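Local coordinates for protein putative acetyltransferase (Streptococcus mutans, PDB 4E2A) that probably transfers acyl groups, such as acetyl from acetyl-coenzyme A, as a GNAT-family N-acetyltransferase whose substrate is not established, at residues L140-G143 / K144-F147. Sequence-based numbering, arbitrary orientation.
Sequences LGLG and KQLF
Q145 brings its flat amide near L142 by the oxygen corner. OE1 is 4.4 Å from L142 CD2, a loose contact. The F147 ring turns away from residues 140-143 and instead meets the ring of Y180 edge-to-face. Of F147, CB is the side-chain atom that touches here, 3.5 Å from G143 O.

The main grip is backbone. Residues 140-147 form the start of helix 142-157, with G141 at the N-cap position. G141 O accepts from Q145 N at 3.1 Å. L142 O accepts from L146 N and G143 O from F147 N, each pair 2.9 Å apart. All three bonds are fairly straight, and each donor is tilted about 20° from the carbonyl plane. Q145 CB also rests 3.6 Å from G141 O.

K144 CB lies 3.8 Å from G141 O. With CG anti to the backbone N (chi1 173°) and the rest of the chain extended, its end leads away from 140-143, and the side chain touches Y180. G141 has a positive phi (86°); at these backbone angles a beta carbon would press on the carbonyl oxygen of L140, which calls for glycine.

G141 and G143 fit the two glycines of the GNAT Q/R-x-x-G-x-G/A motif. In relatives, backbone N-H groups of this loop and helix start bind the pyrophosphate of coenzyme A. The same role is likely here.

The helix links strands 125-133 and 161-167 in a beta-alpha-beta unit. L142 and L146 both pack on I99 of strand 94-101. L142 also reaches V38 and I133, while L146 touches I40 of strand 38-42. F147 lies against I128 and L131 of strand 125-133, and against F182.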
ATOM      1  N   LEU B 140       2.560  18.681 -25.718  1.00 22.81           N
ATOM      2  CA  LEU B 140       2.367  18.412 -27.142  1.00 30.00           C
ATOM      3  C   LEU B 140       1.086  17.612 -27.378  1.00 36.15           C
ATOM      4  O   LEU B 140       0.767  17.244 -28.512  1.00 31.29           O
ATOM      5  CB  LEU B 140       3.558  17.619 -27.678  1.00 26.60           C
ATOM      6  CG  LEU B 140       4.930  18.249 -27.455  1.00 30.55           C
ATOM      7  CD1 LEU B 140       6.041  17.266 -27.805  1.00 26.53           C
ATOM      8  CD2 LEU B 140       5.035  19.546 -28.257  1.00 29.76           C
ATOM      9  N   GLY B 141       0.366  17.325 -26.300  1.00 30.56           N
ATOM     10  CA  GLY B 141      -0.849  16.530 -26.397  1.00 30.72           C
ATOM     11  C   GLY B 141      -0.623  15.031 -26.342  1.00 29.24           C
ATOM     12  O   GLY B 141      -1.556  14.238 -26.532  1.00 25.81           O
ATOM     13  N   LEU B 142       0.605  14.601 -26.069  1.00 24.24           N
ATOM     14  CA  LEU B 142       0.851  13.161 -26.133  1.00 27.01           C
ATOM     15  C   LEU B 142       0.180  12.416 -24.974  1.00 25.80           C
ATOM     16  O   LEU B 142      -0.240  11.277 -25.133  1.00 21.52           O
ATOM     17  CB  LEU B 142       2.336  12.856 -26.171  1.00 27.12           C
ATOM     18  CG  LEU B 142       3.125  13.416 -27.361  1.00 28.83           C
ATOM     19  CD1 LEU B 142       4.602  13.191 -27.112  1.00 24.87           C
ATOM     20  CD2 LEU B 142       2.695  12.800 -28.704  1.00 29.69           C
ATOM     21  N   GLY B 143       0.070  13.057 -23.813  1.00 25.87           N
ATOM     22  CA  GLY B 143      -0.561  12.408 -22.662  1.00 26.24           C
ATOM     23  C   GLY B 143      -2.035  12.081 -22.929  1.00 24.51           C
ATOM     24  O   GLY B 143      -2.517  10.965 -22.696  1.00 25.82           O
ATOM     25  N   LYS B 144      -2.753  13.081 -23.414  1.00 25.99           N
ATOM     26  CA  LYS B 144      -4.147  12.922 -23.789  1.00 28.73           C
ATOM     27  C   LYS B 144      -4.293  11.822 -24.826  1.00 26.80           C
ATOM     28  O   LYS B 144      -5.165  10.961 -24.716  1.00 22.53           O
ATOM     29  CB  LYS B 144      -4.699  14.242 -24.333  1.00 30.33           C
ATOM     30  CG  LYS B 144      -6.084  14.149 -24.899  1.00 30.21           C
ATOM     31  CD  LYS B 144      -6.668  15.522 -25.170  1.00 37.01           C
ATOM     32  CE  LYS B 144      -7.964  15.426 -25.967  1.00 43.88           C
ATOM     33  NZ  LYS B 144      -8.540  16.777 -26.246  1.00 58.86           N
ATOM     34  N   GLN B 145      -3.427  11.837 -25.834  1.00 25.11           N
ATOM     35  CA  GLN B 145      -3.512  10.836 -26.889  1.00 25.29           C
ATOM     36  C   GLN B 145      -3.288   9.424 -26.338  1.00 29.48           C
ATOM     37  O   GLN B 145      -3.970   8.490 -26.726  1.00 23.35           O
ATOM     38  CB  GLN B 145      -2.492  11.128 -27.987  1.00 28.20           C
ATOM     39  CG  GLN B 145      -2.716  10.345 -29.260  1.00 43.18           C
ATOM     40  CD  GLN B 145      -1.808  10.807 -30.382  1.00 52.33           C
ATOM     41  OE1 GLN B 145      -1.249  11.910 -30.330  1.00 41.52           O
ATOM     42  NE2 GLN B 145      -1.643   9.961 -31.398  1.00 47.39           N
ATOM     43  N   LEU B 146      -2.331   9.271 -25.430  1.00 21.19           N
ATOM     44  CA  LEU B 146      -2.067   7.954 -24.848  1.00 22.56           C
ATOM     45  C   LEU B 146      -3.216   7.515 -23.905  1.00 17.49           C
ATOM     46  O   LEU B 146      -3.581   6.352 -23.893  1.00 23.04           O
ATOM     47  CB  LEU B 146      -0.707   7.929 -24.153  1.00 19.72           C
ATOM     48  CG  LEU B 146      -0.113   6.597 -23.676  1.00 22.50           C
ATOM     49  CD1 LEU B 146      -0.183   5.486 -24.715  1.00 18.51           C
ATOM     50  CD2 LEU B 146       1.356   6.810 -23.217  1.00 18.41           C
ATOM     51  N   PHE B 147      -3.794   8.447 -23.146  1.00 17.60           N
ATOM     52  CA  PHE B 147      -4.933   8.128 -22.288  1.00 22.93           C
ATOM     53  C   PHE B 147      -6.146   7.724 -23.118  1.00 27.58           C
ATOM     54  O   PHE B 147      -6.824   6.748 -22.796  1.00 19.07           O
ATOM     55  CB  PHE B 147      -5.279   9.276 -21.337  1.00 24.31           C
ATOM     56  CG  PHE B 147      -6.326   8.919 -20.290  1.00 22.97           C
ATOM     57  CD1 PHE B 147      -6.006   8.111 -19.201  1.00 22.21           C
ATOM     58  CD2 PHE B 147      -7.618   9.408 -20.388  1.00 29.27           C
ATOM     59  CE1 PHE B 147      -6.962   7.789 -18.235  1.00 29.14           C
ATOM     60  CE2 PHE B 147      -8.586   9.101 -19.422  1.00 28.68           C
ATOM     61  CZ  PHE B 147      -8.258   8.295 -18.340  1.00 25.21           C
TER